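Long-range contacts in dephospho-CoA kinase (Mycobacterium paratuberculosis, PDB 6N39), which probably phosphorylates the 3'-hydroxyl group of dephospho-coenzyme A with ATP, the last step in the making of coenzyme A: residues 203-208 and 331-336; 212-217 and 295-300; 266-271 and 335-340; 9-14 and 130-135; 30-35 and 193-198. All coordinates share one frame; numbering follows the deposited sequence.

Contact 1: 203-208 and 331-336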
# COMPACT_ATOMS: atom_id res chain seq x y z
N VAL A 203 -6.47 12.07 8.26
CA VAL A 203 -6.08 13.47 8.39
C VAL A 203 -4.57 13.62 8.56
O VAL A 203 -3.95 14.38 7.79
CB VAL A 203 -6.88 14.15 9.51
CG1 VAL A 203 -6.18 15.42 9.96
CG2 VAL A 203 -8.33 14.46 9.06
N PRO A 204 -3.91 12.95 9.52
CA PRO A 204 -2.45 13.11 9.62
C PRO A 204 -1.70 12.54 8.42
O PRO A 204 -0.67 13.12 8.05
CB PRO A 204 -2.10 12.39 10.93
CG PRO A 204 -3.25 11.44 11.18
CD PRO A 204 -4.46 12.11 10.60
N PHE A 205 -2.17 11.46 7.79
CA PHE A 205 -1.53 10.96 6.58
C PHE A 205 -1.49 12.04 5.50
O PHE A 205 -0.42 12.35 4.95
CB PHE A 205 -2.29 9.71 6.09
CG PHE A 205 -1.55 8.88 5.03
CD1 PHE A 205 -0.29 9.22 4.57
CD2 PHE A 205 -2.15 7.73 4.52
CE1 PHE A 205 0.37 8.44 3.61
CE2 PHE A 205 -1.52 6.95 3.55
CZ PHE A 205 -0.24 7.29 3.10
N ALA A 206 -2.64 12.65 5.21
CA ALA A 206 -2.71 13.70 4.20
C ALA A 206 -1.87 14.92 4.60
O ALA A 206 -1.18 15.51 3.76
CB ALA A 206 -4.16 14.13 3.95
N HIS A 207 -1.95 15.32 5.87
CA HIS A 207 -1.19 16.49 6.30
C HIS A 207 0.31 16.23 6.19
O HIS A 207 1.07 17.10 5.75
CB HIS A 207 -1.55 16.87 7.73
CG HIS A 207 -0.75 18.02 8.26
ND1 HIS A 207 -0.86 19.29 7.75
CD2 HIS A 207 0.15 18.09 9.27
CE1 HIS A 207 -0.05 20.10 8.42
NE2 HIS A 207 0.57 19.39 9.35
N ASN A 208 0.74 15.03 6.58
CA ASN A 208 2.15 14.66 6.49
C ASN A 208 2.62 14.67 5.05
O ASN A 208 3.72 15.14 4.76
CB ASN A 208 2.38 13.28 7.10
CG ASN A 208 2.43 13.30 8.61
OD1 ASN A 208 2.52 14.37 9.22
ND2 ASN A 208 2.39 12.13 9.23
N ALA A 331 10.19 7.49 3.87
CA ALA A 331 9.43 6.78 4.89
C ALA A 331 7.95 7.10 4.72
O ALA A 331 7.58 8.09 4.09
CB ALA A 331 9.88 7.14 6.32
N SER A 332 7.11 6.24 5.30
CA SER A 332 5.67 6.43 5.13
C SER A 332 5.20 7.65 5.90
O SER A 332 5.68 7.92 7.00
CB SER A 332 4.90 5.20 5.58
OG SER A 332 3.51 5.45 5.49
N ALA A 333 4.26 8.39 5.32
CA ALA A 333 3.55 9.46 6.01
C ALA A 333 2.33 8.95 6.78
O ALA A 333 1.65 9.76 7.42
CB ALA A 333 3.11 10.53 5.00
N ASP A 334 2.03 7.65 6.73
CA ASP A 334 0.83 7.09 7.33
C ASP A 334 1.13 6.68 8.77
O ASP A 334 1.87 5.70 8.98
CB ASP A 334 0.35 5.90 6.51
CG ASP A 334 -0.95 5.27 7.04
OD1 ASP A 334 -1.47 5.69 8.08
OD2 ASP A 334 -1.46 4.35 6.37
N PRO A 335 0.60 7.37 9.79
CA PRO A 335 0.92 6.97 11.17
C PRO A 335 0.39 5.59 11.55
O PRO A 335 0.84 5.04 12.55
CB PRO A 335 0.26 8.06 12.03
CG PRO A 335 -0.85 8.61 11.17
CD PRO A 335 -0.34 8.52 9.75
N GLY A 336 -0.53 5.02 10.77
CA GLY A 336 -0.96 3.66 11.03
C GLY A 336 -0.00 2.57 10.57
O GLY A 336 -0.22 1.41 10.90
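The Phe205 ring lies against the loop 331-336, with Asp334 over one of its faces. Asp334 CB stands above the ring centre, 3.5 Å from the centroid and almost on the ring normal. This is a CH-pi contact. The Asp334 carboxylate continues over the same face, stacked on the ring with the two planes 15° apart. Its OD2 comes within 3.8 Å of Phe205 CE2. Phe205 CD1 meets Ala333 obliquely, 3.4 Å from Ala333 C. Phe205 CG is anti to the backbone N (chi1 -166°), and this carries the ring from the helix to the loop, against Ala333 and Asp334.

Asn208, one turn further along the helix, supplies the hydrogen bond across the contact. Its ND2 donates to Ala333 O at 3.1 Å with a nearly straight N-H...O angle of 164°. The acceptor lies close to the plane of the Asn208 amide. Phe205 CA-H also points at Ala333 O, so this carbonyl receives a strong and a weak donor from the same helix. Asn208 CB packs on Ala333 CB.

The contact joins the C-terminal part of helix 187-210, which runs from the kinase part into the UPF0157 (GrpB) region, to the loop between strands 328-331 and 339-345. Phe205 also touches Leu10 of strand 10-16, in the kinase part. Two small turns shape the loop. Ser332 OG accepts from Asp334 N in an ST turn, and Asp334 OD1 accepts from Gly336 N in an Asx turn. Asp334 OD2 forms a salt bridge with Arg201 of helix 187-210. The side chains of Pro204 and Pro335 cross at about a right angle, with their CG atoms 3.7 Å apart.

Contact 2: 212-217 and 295-300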
# COMPACT_ATOMS: atom_id res chain seq x y z
N ARG A 212 5.39 16.99 3.49
CA ARG A 212 6.52 16.08 3.27
C ARG A 212 7.16 15.67 4.60
O ARG A 212 8.38 15.64 4.75
CB ARG A 212 7.55 16.70 2.33
CG ARG A 212 6.93 17.48 1.17
CD ARG A 212 7.14 16.84 -0.19
NE ARG A 212 6.64 17.68 -1.29
CZ ARG A 212 5.35 17.91 -1.54
NH1 ARG A 212 4.41 17.38 -0.78
NH2 ARG A 212 5.00 18.68 -2.56
N GLN A 213 6.32 15.36 5.58
CA GLN A 213 6.73 14.80 6.86
C GLN A 213 6.46 13.31 6.89
O GLN A 213 5.59 12.81 6.18
CB GLN A 213 5.99 15.48 8.02
CG GLN A 213 6.45 16.91 8.32
CD GLN A 213 5.78 17.46 9.58
OE1 GLN A 213 4.62 17.91 9.54
NE2 GLN A 213 6.48 17.39 10.70
N ILE A 214 7.19 12.60 7.74
CA ILE A 214 7.03 11.15 7.86
C ILE A 214 6.46 10.83 9.24
O ILE A 214 6.52 11.64 10.17
CB ILE A 214 8.35 10.40 7.63
CG1 ILE A 214 9.36 10.75 8.73
CG2 ILE A 214 8.92 10.73 6.24
CD1 ILE A 214 10.21 9.58 9.18
N ALA A 215 5.91 9.63 9.37
CA ALA A 215 5.35 9.14 10.63
C ALA A 215 6.35 8.17 11.28
O ALA A 215 6.56 7.06 10.79
CB ALA A 215 4.02 8.44 10.39
N ARG A 216 6.92 8.57 12.41
CA ARG A 216 7.89 7.73 13.09
C ARG A 216 7.21 6.81 14.09
O ARG A 216 6.15 7.13 14.63
CB ARG A 216 8.95 8.59 13.78
CG ARG A 216 9.84 9.34 12.78
CD ARG A 216 10.84 10.26 13.45
NE ARG A 216 11.78 10.83 12.48
CZ ARG A 216 11.50 11.86 11.68
NH1 ARG A 216 10.30 12.43 11.72
NH2 ARG A 216 12.41 12.30 10.82
N ALA A 217 7.81 5.61 14.29
CA ALA A 217 7.29 4.67 15.28
C ALA A 217 7.98 4.89 16.62
O ALA A 217 9.06 5.47 16.67
CB ALA A 217 7.50 3.24 14.81
N PRO A 295 7.19 10.36 1.62
CA PRO A 295 8.12 11.48 1.44
C PRO A 295 9.57 11.02 1.62
O PRO A 295 9.86 10.07 2.35
CB PRO A 295 7.72 12.47 2.55
CG PRO A 295 6.25 12.14 2.85
CD PRO A 295 6.18 10.62 2.66
N ARG A 296 10.48 11.76 0.99
CA ARG A 296 11.91 11.50 1.15
C ARG A 296 12.48 12.21 2.37
O ARG A 296 12.08 13.33 2.70
CB ARG A 296 12.67 11.94 -0.10
CG ARG A 296 14.19 11.66 0.00
CD ARG A 296 14.81 11.46 -1.37
NE ARG A 296 15.24 12.74 -1.95
CZ ARG A 296 15.86 12.84 -3.13
NH1 ARG A 296 16.11 11.73 -3.86
NH2 ARG A 296 16.22 14.05 -3.57
N LEU A 297 13.42 11.55 3.06
CA LEU A 297 14.24 12.22 4.08
C LEU A 297 15.42 12.84 3.36
O LEU A 297 16.35 12.14 2.94
CB LEU A 297 14.69 11.24 5.16
CG LEU A 297 13.46 10.74 5.93
CD1 LEU A 297 13.71 9.42 6.62
CD2 LEU A 297 13.03 11.80 6.94
N GLU A 298 15.39 14.16 3.21
CA GLU A 298 16.25 14.82 2.24
C GLU A 298 17.73 14.78 2.64
O GLU A 298 18.60 14.73 1.77
CB GLU A 298 15.78 16.27 2.02
CG GLU A 298 15.96 16.79 0.60
CD GLU A 298 15.28 15.92 -0.48
OE1 GLU A 298 14.12 15.48 -0.29
OE2 GLU A 298 15.93 15.68 -1.52
N HIS A 299 18.03 14.78 3.95
CA HIS A 299 19.42 14.89 4.39
C HIS A 299 20.02 13.57 4.86
O HIS A 299 20.96 13.58 5.66
CB HIS A 299 19.52 15.93 5.50
CG HIS A 299 18.97 17.25 5.10
ND1 HIS A 299 19.61 18.08 4.20
CD2 HIS A 299 17.82 17.88 5.44
CE1 HIS A 299 18.89 19.17 4.02
NE2 HIS A 299 17.80 19.07 4.76
N ILE A 300 19.48 12.44 4.42
CA ILE A 300 20.12 11.14 4.65
C ILE A 300 20.52 10.59 3.29
O ILE A 300 19.65 10.25 2.48
CB ILE A 300 19.22 10.16 5.41
CG1 ILE A 300 18.76 10.77 6.74
CG2 ILE A 300 19.97 8.84 5.66
CD1 ILE A 300 17.87 9.85 7.55
O HOH W 1 10.73 14.43 5.07
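One water bridges the backbones of Arg212 and Arg296. It donates to Arg212 O at 2.7 Å and to Arg296 O at 2.9 Å, so the two carbonyls are linked although no direct hydrogen bond joins the segments. The other contacts across the pair are mainly apolar. The Pro295 ring sits against the backbone of Arg212 and Gln213. Its CB is 3.8 Å from Arg212 C, and its CG is 3.5 Å from Gln213 O.

Ile214 uses both of its branches. A chi1 of 65° sends CG1 toward Leu297, 4.2 Å from Leu297 CD2, while CG2 lies near Pro295 CB. The same Leu297 methyl is approached by Arg216 NH2 at 4.0 Å, obliquely to the guanidinium. Ile214 CD1 covers one face of that guanidinium, 3.6 Å above its centre. The aliphatic groups of Ile214 and Leu297 thus pack about the end of Arg216.

Arg296 points away from the other segment. It forms a salt bridge with Glu298, from NH2 to the syn lone pair of OE2 at 2.6 Å, and NH1 has a second acidic partner in Asp283.

Arg212, with positive phi, is the C-prime residue of a Schellman motif (Gln213 N to Asn208 O, Arg212 N to Leu209 O). The motif ends helix 187-210, already within the UPF0157 region, and the loop after it packs on the loop that leads from helix 286-291 toward strand 328-331.

Contact 3: 266-271 and 335-340. With ACT (acetate ion), chain G.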
# COMPACT_ATOMS: atom_id res chain seq x y z
N ALA A 266 11.19 -6.44 18.29
CA ALA A 266 11.64 -5.48 17.30
C ALA A 266 10.85 -4.19 17.44
O ALA A 266 9.75 -4.17 17.98
CB ALA A 266 11.51 -6.02 15.87
N LYS A 267 11.44 -3.11 16.94
CA LYS A 267 10.72 -1.85 16.78
C LYS A 267 9.63 -2.02 15.72
O LYS A 267 9.83 -2.72 14.72
CB LYS A 267 11.72 -0.77 16.40
CG LYS A 267 11.29 0.66 16.59
CD LYS A 267 12.38 1.60 16.07
CE LYS A 267 11.88 3.04 15.93
NZ LYS A 267 12.75 3.84 15.03
N ASP A 268 8.46 -1.41 15.92
CA ASP A 268 7.34 -1.64 14.99
C ASP A 268 7.42 -0.67 13.81
O ASP A 268 6.62 0.25 13.63
CB ASP A 268 6.00 -1.54 15.71
CG ASP A 268 4.84 -2.16 14.89
OD1 ASP A 268 4.98 -2.30 13.65
OD2 ASP A 268 3.79 -2.50 15.47
N VAL A 269 8.41 -0.90 12.97
CA VAL A 269 8.55 -0.18 11.71
C VAL A 269 9.01 -1.19 10.67
O VAL A 269 9.90 -2.00 10.93
CB VAL A 269 9.52 1.01 11.84
CG1 VAL A 269 10.80 0.58 12.52
CG2 VAL A 269 9.80 1.65 10.47
N ILE A 270 8.37 -1.19 9.51
CA ILE A 270 8.68 -2.15 8.46
C ILE A 270 9.75 -1.56 7.55
O ILE A 270 9.58 -0.46 7.02
CB ILE A 270 7.41 -2.53 7.68
CG1 ILE A 270 6.50 -3.38 8.57
CG2 ILE A 270 7.77 -3.27 6.39
CD1 ILE A 270 5.22 -3.84 7.90
N ASP A 271 10.86 -2.28 7.35
CA ASP A 271 11.90 -1.83 6.43
C ASP A 271 11.77 -2.55 5.09
O ASP A 271 11.64 -3.78 5.05
CB ASP A 271 13.30 -2.07 6.99
CG ASP A 271 13.58 -1.20 8.19
OD1 ASP A 271 13.16 -1.58 9.30
OD2 ASP A 271 14.20 -0.13 8.01
N PRO A 335 0.60 7.37 9.79
CA PRO A 335 0.92 6.97 11.17
C PRO A 335 0.39 5.59 11.55
O PRO A 335 0.84 5.04 12.55
CB PRO A 335 0.26 8.06 12.03
CG PRO A 335 -0.85 8.61 11.17
CD PRO A 335 -0.34 8.52 9.75
N GLY A 336 -0.53 5.02 10.77
CA GLY A 336 -0.96 3.66 11.03
C GLY A 336 -0.00 2.57 10.57
O GLY A 336 -0.22 1.41 10.90
N ARG A 337 1.05 2.90 9.82
CA ARG A 337 1.99 1.88 9.33
C ARG A 337 3.35 2.51 9.06
O ARG A 337 3.78 2.65 7.90
CB ARG A 337 1.43 1.21 8.07
CG ARG A 337 2.30 0.06 7.49
CD ARG A 337 2.65 -1.02 8.53
NE ARG A 337 3.78 -0.63 9.37
CZ ARG A 337 4.02 -1.14 10.57
NH1 ARG A 337 3.21 -2.08 11.07
NH2 ARG A 337 5.05 -0.71 11.29
N PRO A 338 4.08 2.88 10.11
CA PRO A 338 5.45 3.35 9.92
C PRO A 338 6.27 2.36 9.10
O PRO A 338 6.23 1.14 9.33
CB PRO A 338 5.99 3.49 11.35
CG PRO A 338 4.75 3.75 12.18
CD PRO A 338 3.68 2.88 11.53
N THR A 339 7.01 2.90 8.13
CA THR A 339 7.72 2.14 7.10
C THR A 339 8.94 2.94 6.68
O THR A 339 8.81 4.13 6.37
CB THR A 339 6.83 1.92 5.86
OG1 THR A 339 5.54 1.44 6.23
CG2 THR A 339 7.48 0.96 4.87
N ASN A 340 10.10 2.30 6.62
CA ASN A 340 11.29 2.87 6.00
C ASN A 340 11.50 2.25 4.63
O ASN A 340 11.40 1.03 4.48
CB ASN A 340 12.55 2.62 6.85
CG ASN A 340 12.50 3.31 8.17
OD1 ASN A 340 11.98 4.42 8.29
ND2 ASN A 340 13.06 2.67 9.19
C ACT G . 15.02 -2.69 15.67
O ACT G . 15.68 -2.02 16.53
OXT ACT G . 14.10 -3.57 15.85
CH3 ACT G . 15.38 -2.42 14.17
O HOH W 2 13.10 3.82 12.19
O HOH W 3 1.96 -3.98 13.25
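Ile270 pairs with Thr339 and Asp271 with Asn340 in two parallel beta bridges, held by Ile270 N to Pro338 O at 3.2 Å and Asn340 N to Ile270 O at 2.8 Å. These are the first residues of strands 270-276 and 339-345, neighbours in the mixed sheet of the UPF0157 part.

The Arg337 chain bends at chi2 (53°) and chi3 (-81°), which turns the guanidinium back over its own backbone. NE and NH2 both donate to Pro338 O, the carbonyl that also takes Ile270 N. Three donors therefore grip this one oxygen. NH1 and NH2 reach Asp268 OD1 end-on, from the same face of the carboxylate. The closer bond is NH2 to OD1 at 2.8 Å. Ile270 CG1 covers one guanidinium face, 3.8 Å above its centre.

Beside the Asp271 carboxylate, Asn340 points the same way, with ND2 donating to OD2 at 3.2 Å. OD2 also bonds His342. A water joins Asn340 ND2 to Lys267 NZ. An acetate ion, probably from the crystallisation liquor, accepts from Lys267 N.

Trp228 NE1 also bonds Asp268 OD1, and Gln231 OE1 takes Arg337 NH1, so helix 228-243 holds both members of the salt bridge. The three donors on Asp268 OD1 would probably stabilise its negative charge and favour the ionised form, and the flat Arg337 group is fixed in rotation by bonds along its edges.

Contact 4: 9-14 and 130-135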
# COMPACT_ATOMS: atom_id res chain seq x y z
N MET A 9 -2.99 14.78 -4.56
CA MET A 9 -3.80 14.59 -3.37
C MET A 9 -3.63 13.16 -2.89
O MET A 9 -3.23 12.27 -3.64
CB MET A 9 -5.28 14.87 -3.68
CG MET A 9 -5.54 16.27 -4.26
SD MET A 9 -7.13 16.39 -5.12
CE MET A 9 -6.97 18.01 -5.88
N LEU A 10 -3.95 12.93 -1.62
CA LEU A 10 -4.00 11.57 -1.11
C LEU A 10 -5.19 10.84 -1.72
O LEU A 10 -6.31 11.36 -1.73
CB LEU A 10 -4.10 11.58 0.42
CG LEU A 10 -4.38 10.23 1.09
CD1 LEU A 10 -3.17 9.30 0.87
CD2 LEU A 10 -4.66 10.41 2.57
N ARG A 11 -4.96 9.64 -2.27
CA ARG A 11 -6.01 8.83 -2.88
C ARG A 11 -6.20 7.56 -2.07
O ARG A 11 -5.23 6.92 -1.66
CB ARG A 11 -5.68 8.44 -4.32
CG ARG A 11 -5.61 9.61 -5.28
CD ARG A 11 -4.88 9.24 -6.57
NE ARG A 11 -5.56 8.21 -7.35
CZ ARG A 11 -5.08 6.98 -7.56
NH1 ARG A 11 -3.91 6.62 -7.03
NH2 ARG A 11 -5.78 6.12 -8.30
N ILE A 12 -7.46 7.19 -1.84
CA ILE A 12 -7.79 6.02 -1.05
C ILE A 12 -8.69 5.13 -1.88
O ILE A 12 -9.74 5.57 -2.36
CB ILE A 12 -8.48 6.42 0.27
CG1 ILE A 12 -7.56 7.32 1.10
CG2 ILE A 12 -8.87 5.17 1.07
CD1 ILE A 12 -8.21 7.83 2.37
N GLY A 13 -8.30 3.87 -2.06
CA GLY A 13 -9.20 2.90 -2.68
C GLY A 13 -10.19 2.37 -1.65
O GLY A 13 -9.84 2.11 -0.50
N LEU A 14 -11.45 2.22 -2.07
CA LEU A 14 -12.52 1.77 -1.19
C LEU A 14 -13.31 0.66 -1.88
O LEU A 14 -13.69 0.81 -3.05
CB LEU A 14 -13.46 2.91 -0.81
CG LEU A 14 -14.76 2.51 -0.08
CD1 LEU A 14 -14.46 2.00 1.31
CD2 LEU A 14 -15.73 3.67 0.00
N PRO A 130 -2.58 -2.34 -5.25
CA PRO A 130 -1.25 -1.70 -5.23
C PRO A 130 -1.22 -0.34 -5.93
O PRO A 130 -0.24 0.40 -5.76
CB PRO A 130 -0.35 -2.72 -5.96
CG PRO A 130 -1.05 -4.03 -5.74
CD PRO A 130 -2.50 -3.66 -5.91
N LEU A 131 -2.25 0.00 -6.71
CA LEU A 131 -2.35 1.34 -7.26
C LEU A 131 -2.56 2.40 -6.19
O LEU A 131 -2.35 3.58 -6.47
CB LEU A 131 -3.52 1.42 -8.26
CG LEU A 131 -3.56 0.45 -9.43
CD1 LEU A 131 -4.87 0.59 -10.23
CD2 LEU A 131 -2.37 0.65 -10.33
N PHE A 132 -2.94 2.03 -4.96
CA PHE A 132 -3.31 3.08 -4.01
C PHE A 132 -2.35 3.16 -2.83
O PHE A 132 -1.80 2.15 -2.39
CB PHE A 132 -4.73 2.86 -3.47
CG PHE A 132 -5.80 2.94 -4.52
CD1 PHE A 132 -6.40 4.15 -4.82
CD2 PHE A 132 -6.17 1.82 -5.22
CE1 PHE A 132 -7.36 4.23 -5.80
CE2 PHE A 132 -7.13 1.89 -6.21
CZ PHE A 132 -7.73 3.10 -6.49
N PRO A 133 -2.14 4.37 -2.30
CA PRO A 133 -1.36 4.50 -1.05
C PRO A 133 -2.07 3.94 0.18
O PRO A 133 -1.43 3.74 1.22
CB PRO A 133 -1.16 6.03 -0.91
CG PRO A 133 -2.09 6.67 -1.88
CD PRO A 133 -2.47 5.65 -2.93
N LEU A 134 -3.37 3.67 0.09
CA LEU A 134 -4.16 3.19 1.22
C LEU A 134 -5.46 2.62 0.68
O LEU A 134 -6.10 3.22 -0.18
CB LEU A 134 -4.46 4.34 2.18
CG LEU A 134 -5.10 4.02 3.52
CD1 LEU A 134 -4.06 3.42 4.46
CD2 LEU A 134 -5.68 5.30 4.11
N VAL A 135 -5.87 1.46 1.19
CA VAL A 135 -7.09 0.79 0.77
C VAL A 135 -7.94 0.50 2.00
O VAL A 135 -7.45 -0.07 2.99
CB VAL A 135 -6.78 -0.51 -0.01
CG1 VAL A 135 -8.06 -1.26 -0.36
CG2 VAL A 135 -6.00 -0.20 -1.31
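The Phe132 ring turns its face to Gly13, and Gly13 pairs with Val135 in a parallel beta bridge. The bridge joins strand 10-16, the central strand of the parallel sheet of this P-loop kinase, to its neighbour, strand 135-139. Gly13 CA stands over the ring centre, 3.7 Å from the centroid and 10° off the normal, a CH-pi contact. In Phe132, chi1 of -64° sets CG anti to the carbonyl carbon and lays the ring face over Gly13 CA.

The Arg11 guanidinium lies nearly parallel to the same ring, the planes 18° apart, but offset. Phe132 CD1 is above its rim, and Arg11 NH2 is 3.5 Å from Phe132 CE1. The two side chains cross at about a right angle. Arg11 NH1 makes a weak hydrogen bond to Leu131 O. The stronger partner of Arg11 is Glu118 on strand 115-119, which forms a salt bridge with NE.

Ile12 and Leu134 lie side by side and point the same way, with Ile12 CD1 4.0 Å from Leu134 CD2. Leu10 and Pro133 slide past each other in opposite directions. The Pro133 ring presses on the strand backbone, its CG 3.2 Å from Arg11 O. Gly13 N donates to Leu134 O at 3.0 Å.

Contact 5: 30-35 and 193-198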
# COMPACT_ATOMS: atom_id res chain seq x y z
N ALA A 30 -17.56 11.08 3.13
CA ALA A 30 -17.96 12.37 2.55
C ALA A 30 -18.42 13.34 3.63
O ALA A 30 -18.23 14.55 3.52
CB ALA A 30 -19.08 12.17 1.51
N GLN A 31 -19.06 12.82 4.67
CA GLN A 31 -19.46 13.65 5.79
C GLN A 31 -18.25 14.14 6.58
O GLN A 31 -18.37 15.11 7.34
CB GLN A 31 -20.41 12.89 6.71
CG GLN A 31 -21.77 12.62 6.06
CD GLN A 31 -22.61 11.65 6.86
OE1 GLN A 31 -23.12 10.66 6.33
NE2 GLN A 31 -22.77 11.94 8.15
N CYS A 32 -17.10 13.49 6.42
CA CYS A 32 -15.87 14.08 6.97
C CYS A 32 -15.20 15.09 6.05
O CYS A 32 -14.16 15.65 6.44
CB CYS A 32 -14.85 12.99 7.29
SG CYS A 32 -15.42 11.93 8.59
N GLY A 33 -15.73 15.32 4.85
CA GLY A 33 -15.11 16.24 3.91
C GLY A 33 -14.29 15.60 2.80
O GLY A 33 -13.64 16.32 2.04
N ALA A 34 -14.31 14.27 2.68
CA ALA A 34 -13.62 13.62 1.57
C ALA A 34 -14.35 13.84 0.24
O ALA A 34 -15.55 14.10 0.20
CB ALA A 34 -13.50 12.11 1.83
N VAL A 35 -13.59 13.72 -0.85
CA VAL A 35 -14.12 13.79 -2.21
C VAL A 35 -14.35 12.36 -2.70
O VAL A 35 -13.40 11.57 -2.76
CB VAL A 35 -13.17 14.53 -3.16
CG1 VAL A 35 -13.66 14.44 -4.60
CG2 VAL A 35 -13.02 15.98 -2.71
N ARG A 193 -17.20 5.10 13.41
CA ARG A 193 -15.98 4.37 13.06
C ARG A 193 -15.24 5.06 11.92
O ARG A 193 -14.00 5.21 11.96
CB ARG A 193 -16.34 2.93 12.70
CG ARG A 193 -15.14 2.04 12.43
CD ARG A 193 -14.40 1.70 13.72
NE ARG A 193 -13.15 0.99 13.43
CZ ARG A 193 -11.94 1.53 13.56
NH1 ARG A 193 -11.81 2.78 13.99
NH2 ARG A 193 -10.86 0.82 13.27
N ALA A 194 -15.98 5.49 10.89
CA ALA A 194 -15.36 6.18 9.77
C ALA A 194 -14.69 7.48 10.22
O ALA A 194 -13.59 7.81 9.78
CB ALA A 194 -16.39 6.46 8.68
N GLN A 195 -15.35 8.23 11.11
CA GLN A 195 -14.73 9.47 11.58
C GLN A 195 -13.50 9.20 12.44
O GLN A 195 -12.57 10.01 12.48
CB GLN A 195 -15.73 10.31 12.38
CG GLN A 195 -15.20 11.71 12.65
CD GLN A 195 -16.14 12.53 13.50
OE1 GLN A 195 -16.35 12.22 14.67
NE2 GLN A 195 -16.70 13.58 12.91
N GLN A 196 -13.50 8.09 13.17
CA GLN A 196 -12.32 7.69 13.94
C GLN A 196 -11.13 7.45 13.01
O GLN A 196 -10.01 7.90 13.27
CB GLN A 196 -12.68 6.42 14.71
CG GLN A 196 -12.11 6.21 16.05
CD GLN A 196 -12.89 5.12 16.76
OE1 GLN A 196 -12.55 3.94 16.67
NE2 GLN A 196 -13.98 5.51 17.42
N VAL A 197 -11.36 6.71 11.93
CA VAL A 197 -10.30 6.47 10.95
C VAL A 197 -9.88 7.77 10.27
O VAL A 197 -8.68 8.01 10.04
CB VAL A 197 -10.77 5.42 9.92
CG1 VAL A 197 -9.89 5.45 8.69
CG2 VAL A 197 -10.77 4.04 10.57
N TRP A 198 -10.85 8.63 9.97
CA TRP A 198 -10.56 9.95 9.41
C TRP A 198 -9.62 10.75 10.31
O TRP A 198 -8.57 11.22 9.88
CB TRP A 198 -11.86 10.72 9.20
CG TRP A 198 -11.66 12.00 8.46
CD1 TRP A 198 -11.57 13.25 8.99
CD2 TRP A 198 -11.48 12.14 7.05
NE1 TRP A 198 -11.37 14.17 7.99
CE2 TRP A 198 -11.30 13.52 6.80
CE3 TRP A 198 -11.45 11.24 5.98
CZ2 TRP A 198 -11.11 14.01 5.51
CZ3 TRP A 198 -11.27 11.74 4.71
CH2 TRP A 198 -11.10 13.11 4.49
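A chi1 of -173° swings the Trp198 indole out from the helix, to Cys32. In Cys32, chi1 of -65° puts SG beside the backbone N, and the sulfur points back to the base of the indole. Cys32 CB lies over one face of the five-membered ring, 3.4 Å from its centroid and almost on the normal. This is a CH-pi contact. SG is over the same face but further out, 4.2 Å from the centroid and off to one side, a sulfur-aromatic contact. SG also touches Gln195, one turn back on the helix, at 3.9 Å from Gln195 CA.

The six-membered ring reaches further along the loop. Ala34 CB meets it obliquely, 3.7 Å from Trp198 CZ3. Between Cys32 and Ala34, Gly33 has positive phi and closes helix 22-31 with a Schellman motif. Gly33 N bonds back to Ala30 O at 2.9 Å.

The contact is surface packing without a hydrogen bond across it. Ala194 and Trp198 also pack on helix 22-31, through Phe29 among others. Helix 187-210 thus lies beside the end of helix 22-31 and the turn into strand 35-38, an outer strand of the parallel sheet.

Overall arrangement
From the N terminus, contact 4 closes a loop from strand 10-16 to residues 130-135. Helix 22-31 follows, and its end meets helix 187-210 in contact 5. Contacts 4 and 5 cross along the chain, and both belong to the kinase part. Contact 1 ties the end of helix 187-210, which also packs on strand 10-16, to the loop 331-336 of the GrpB part. Contact 2 is nested within it and joins the loop after helix 187-210 to the loop before strand 328-331. Contact 3 pairs strands 270-276 and 339-345, crosses contact 2 and shares Pro335 and Gly336 with contact 1. Ser332 links contact 1 by backbone to Ala215 of contact 2 and Thr339 of contact 3.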